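Local coordinates for protein multisubunit Na+/H+ antiporter, E subunit (PDB 6Z16) that forms the E subunit of a multisubunit sodium/proton antiporter of the cell membrane and probably takes part in cation exchange, at residues E96-L106 / F149-S157. Sequence-based numbering, arbitrary orientation.
With PTY (phosphatidylethanolamine), chain B.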
# COMPACT_ATOMS: atom_id res chain seq x y z
N GLU E 96 29.07 -24.15 11.25
CA GLU E 96 29.40 -22.84 11.80
C GLU E 96 28.17 -21.97 12.00
O GLU E 96 28.30 -20.85 12.50
CB GLU E 96 30.40 -22.12 10.88
CG GLU E 96 31.78 -22.77 10.78
CD GLU E 96 31.85 -23.86 9.73
OE1 GLU E 96 30.84 -24.09 9.03
OE2 GLU E 96 32.91 -24.50 9.60
N LEU E 97 27.00 -22.48 11.65
CA LEU E 97 25.78 -21.69 11.62
C LEU E 97 25.19 -21.60 13.02
O LEU E 97 25.10 -22.61 13.73
CB LEU E 97 24.77 -22.31 10.65
CG LEU E 97 24.90 -22.14 9.12
CD1 LEU E 97 26.05 -22.92 8.52
CD2 LEU E 97 23.62 -22.57 8.45
N LYS E 98 24.77 -20.40 13.42
CA LYS E 98 24.42 -20.12 14.81
C LYS E 98 22.91 -20.03 15.04
O LYS E 98 22.38 -20.76 15.88
CB LYS E 98 25.10 -18.84 15.27
CG LYS E 98 26.61 -18.89 15.15
CD LYS E 98 27.18 -19.95 16.07
CE LYS E 98 28.69 -19.92 16.03
NZ LYS E 98 29.20 -20.37 14.71
N LYS E 99 22.21 -19.17 14.32
CA LYS E 99 20.79 -19.00 14.59
C LYS E 99 20.00 -20.17 14.00
O LYS E 99 20.40 -20.78 13.02
CB LYS E 99 20.27 -17.67 14.03
CG LYS E 99 20.28 -17.53 12.53
CD LYS E 99 19.74 -16.18 12.10
CE LYS E 99 20.72 -15.08 12.43
NZ LYS E 99 20.26 -13.76 11.93
N GLU E 100 18.87 -20.48 14.64
CA GLU E 100 18.11 -21.66 14.27
C GLU E 100 17.40 -21.51 12.93
O GLU E 100 17.06 -22.52 12.30
CB GLU E 100 17.10 -21.99 15.37
CG GLU E 100 15.99 -20.97 15.56
CD GLU E 100 15.10 -21.29 16.74
OE1 GLU E 100 15.38 -22.28 17.45
OE2 GLU E 100 14.12 -20.56 16.96
N TRP E 101 17.21 -20.28 12.46
CA TRP E 101 16.60 -20.05 11.15
C TRP E 101 17.53 -20.47 10.02
O TRP E 101 17.10 -21.13 9.06
CB TRP E 101 16.23 -18.58 11.02
CG TRP E 101 15.60 -18.24 9.73
CD1 TRP E 101 14.39 -18.66 9.27
CD2 TRP E 101 16.15 -17.39 8.72
NE1 TRP E 101 14.15 -18.13 8.03
CE2 TRP E 101 15.21 -17.34 7.67
CE3 TRP E 101 17.34 -16.67 8.61
CZ2 TRP E 101 15.43 -16.59 6.51
CZ3 TRP E 101 17.56 -15.93 7.46
CH2 TRP E 101 16.60 -15.90 6.43
N GLU E 102 18.81 -20.11 10.10
CA GLU E 102 19.74 -20.53 9.05
C GLU E 102 20.04 -22.02 9.15
O GLU E 102 20.27 -22.67 8.12
CB GLU E 102 21.02 -19.69 9.10
CG GLU E 102 21.92 -19.89 10.30
CD GLU E 102 23.09 -18.94 10.33
OE1 GLU E 102 23.22 -18.12 9.40
OE2 GLU E 102 23.87 -18.99 11.30
N ILE E 103 19.97 -22.58 10.36
CA ILE E 103 20.15 -24.02 10.53
C ILE E 103 18.99 -24.78 9.91
O ILE E 103 19.20 -25.79 9.21
CB ILE E 103 20.34 -24.35 12.02
CG1 ILE E 103 21.66 -23.77 12.51
CG2 ILE E 103 20.29 -25.84 12.27
CD1 ILE E 103 21.83 -23.83 14.02
N THR E 104 17.76 -24.30 10.08
CA THR E 104 16.66 -25.02 9.46
C THR E 104 16.55 -24.76 7.96
O THR E 104 16.06 -25.64 7.25
CB THR E 104 15.32 -24.72 10.15
OG1 THR E 104 14.33 -25.63 9.66
CG2 THR E 104 14.85 -23.34 9.87
N VAL E 105 17.04 -23.62 7.45
CA VAL E 105 17.00 -23.49 5.99
C VAL E 105 18.13 -24.29 5.37
O VAL E 105 17.98 -24.82 4.26
CB VAL E 105 16.99 -22.01 5.54
CG1 VAL E 105 18.34 -21.34 5.72
CG2 VAL E 105 16.49 -21.89 4.11
N LEU E 106 19.25 -24.48 6.09
CA LEU E 106 20.28 -25.40 5.63
C LEU E 106 19.78 -26.83 5.63
O LEU E 106 20.02 -27.57 4.68
CB LEU E 106 21.53 -25.28 6.51
CG LEU E 106 22.69 -26.20 6.11
CD1 LEU E 106 23.18 -25.85 4.72
CD2 LEU E 106 23.82 -26.15 7.12
N PHE E 149 26.49 -24.25 -0.29
CA PHE E 149 25.17 -23.88 0.23
C PHE E 149 25.28 -23.08 1.52
O PHE E 149 24.65 -22.02 1.66
CB PHE E 149 24.32 -25.13 0.47
CG PHE E 149 23.73 -25.72 -0.77
CD1 PHE E 149 23.73 -25.01 -1.96
CD2 PHE E 149 23.15 -26.98 -0.74
CE1 PHE E 149 23.17 -25.57 -3.11
CE2 PHE E 149 22.59 -27.53 -1.88
CZ PHE E 149 22.60 -26.83 -3.06
N GLU E 150 26.08 -23.55 2.47
CA GLU E 150 26.21 -22.81 3.72
C GLU E 150 27.05 -21.55 3.55
O GLU E 150 26.89 -20.62 4.34
CB GLU E 150 26.77 -23.70 4.83
CG GLU E 150 28.22 -24.08 4.72
CD GLU E 150 28.63 -25.06 5.80
OE1 GLU E 150 27.74 -25.54 6.53
OE2 GLU E 150 29.83 -25.34 5.94
N LYS E 151 27.89 -21.48 2.52
CA LYS E 151 28.54 -20.22 2.17
C LYS E 151 27.52 -19.18 1.71
O LYS E 151 27.57 -18.01 2.13
CB LYS E 151 29.58 -20.46 1.08
CG LYS E 151 30.41 -19.25 0.72
CD LYS E 151 31.31 -19.57 -0.46
CE LYS E 151 32.44 -20.51 -0.05
NZ LYS E 151 33.38 -20.75 -1.17
N THR E 152 26.58 -19.60 0.86
CA THR E 152 25.52 -18.69 0.42
C THR E 152 24.61 -18.30 1.58
O THR E 152 24.17 -17.15 1.65
CB THR E 152 24.73 -19.34 -0.72
OG1 THR E 152 25.65 -19.82 -1.71
CG2 THR E 152 23.83 -18.33 -1.38
N ILE E 153 24.37 -19.22 2.51
CA ILE E 153 23.56 -18.93 3.69
C ILE E 153 24.29 -17.96 4.63
O ILE E 153 23.66 -17.08 5.24
CB ILE E 153 23.16 -20.25 4.38
CG1 ILE E 153 22.14 -20.99 3.52
CG2 ILE E 153 22.60 -20.04 5.77
CD1 ILE E 153 21.85 -22.39 3.96
N MET E 154 25.62 -18.08 4.73
CA MET E 154 26.40 -17.10 5.49
C MET E 154 26.34 -15.72 4.85
O MET E 154 26.25 -14.70 5.55
CB MET E 154 27.85 -17.54 5.62
CG MET E 154 28.11 -18.66 6.60
SD MET E 154 27.80 -18.19 8.31
CE MET E 154 27.98 -19.77 9.12
N GLU E 155 26.39 -15.64 3.52
CA GLU E 155 26.36 -14.32 2.91
C GLU E 155 24.95 -13.75 2.75
O GLU E 155 24.83 -12.59 2.34
CB GLU E 155 27.11 -14.32 1.56
CG GLU E 155 26.52 -15.17 0.46
CD GLU E 155 25.54 -14.41 -0.43
OE1 GLU E 155 25.59 -13.16 -0.45
OE2 GLU E 155 24.71 -15.07 -1.08
N VAL E 156 23.90 -14.52 3.03
CA VAL E 156 22.59 -13.89 3.25
C VAL E 156 22.63 -13.02 4.49
O VAL E 156 22.23 -11.85 4.47
CB VAL E 156 21.48 -14.95 3.36
CG1 VAL E 156 20.15 -14.28 3.73
CG2 VAL E 156 21.30 -15.70 2.07
N SER E 157 23.13 -13.57 5.60
CA SER E 157 23.13 -12.91 6.90
C SER E 157 24.35 -12.03 7.13
O SER E 157 24.63 -11.67 8.28
CB SER E 157 23.05 -13.96 8.01
OG SER E 157 23.14 -13.36 9.29
C1 PTY B . 10.30 -16.17 11.08
C2 PTY B . 13.56 -11.92 14.23
C3 PTY B . 13.98 -13.36 14.60
O4 PTY B . 10.91 -15.48 9.97
C5 PTY B . 9.66 -15.27 13.36
C6 PTY B . 9.51 -15.15 11.86
O7 PTY B . 8.11 -15.07 11.40
C8 PTY B . 7.29 -16.14 11.42
O10 PTY B . 7.44 -17.12 12.09
C11 PTY B . 6.15 -15.94 10.47
C12 PTY B . 6.62 -15.33 9.15
C13 PTY B . 6.18 -16.10 7.92
C14 PTY B . 4.68 -16.14 7.71
C15 PTY B . 4.28 -16.81 6.41
C16 PTY B . 4.83 -16.12 5.18
C17 PTY B . 4.60 -16.87 3.88
C18 PTY B . 3.13 -17.03 3.49
C19 PTY B . 2.91 -17.73 2.16
C20 PTY B . 3.59 -17.04 0.99
C30 PTY B . 11.25 -16.21 8.91
C31 PTY B . 11.88 -15.35 7.85
O30 PTY B . 11.07 -17.39 8.82
C32 PTY B . 10.89 -14.43 7.16
C33 PTY B . 9.85 -15.19 6.35
C34 PTY B . 9.17 -14.36 5.27
C35 PTY B . 8.33 -15.18 4.31
C36 PTY B . 7.85 -14.40 3.10
C37 PTY B . 8.97 -13.86 2.23
P1 PTY B . 12.08 -15.18 14.23
O11 PTY B . 13.24 -14.23 13.71
O12 PTY B . 12.07 -15.08 15.58
O13 PTY B . 12.24 -16.48 13.73
O14 PTY B . 10.85 -14.56 13.73
N1 PTY B . 13.50 -11.12 15.45
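With CG1 of Ile-153 anti to the carbonyl carbon (chi1 -71°) and CG2 anti to the backbone N, the two branches part to reach different neighbours in the opposing helix and the loop before it. This is a near-antiparallel helix pair, 100-106 against 149-156, axes 10.6 Å apart at 149°, in the domain with the three-stranded antiparallel sheet. CG2 of Ile-153 lies 3.7 Å from CB of Glu-102 and also touches CD2 of Leu-97, while Ile-153 CD1 meets Leu-106 CD1 at 3.8 Å, the two side chains crossing at about a right angle. Met-154, bent at chi2, brings CE to 3.7 Å from Leu-97 CD1. Glu-96 OE1 lies 3.5 Å from Glu-150 OE2, two like-charged carboxylates with planes 84° apart and no hydrogen bond between them. Val-105 CG1 touches Ile-153 CD1, and its side chain also packs on Phe-64 of helix 51-79. Trp-101 carries NE1 to 3.3 Å from the phosphatidylethanolamine ester carbonyl oxygen O30; an alanine here would probably leave that ester without its indole neighbour and open a gap beside the lipid. Just before the N-cap residue Lys-99, Lys-98 N donates to the anti lone pair of Glu-102 OE2, 2.7 Å away.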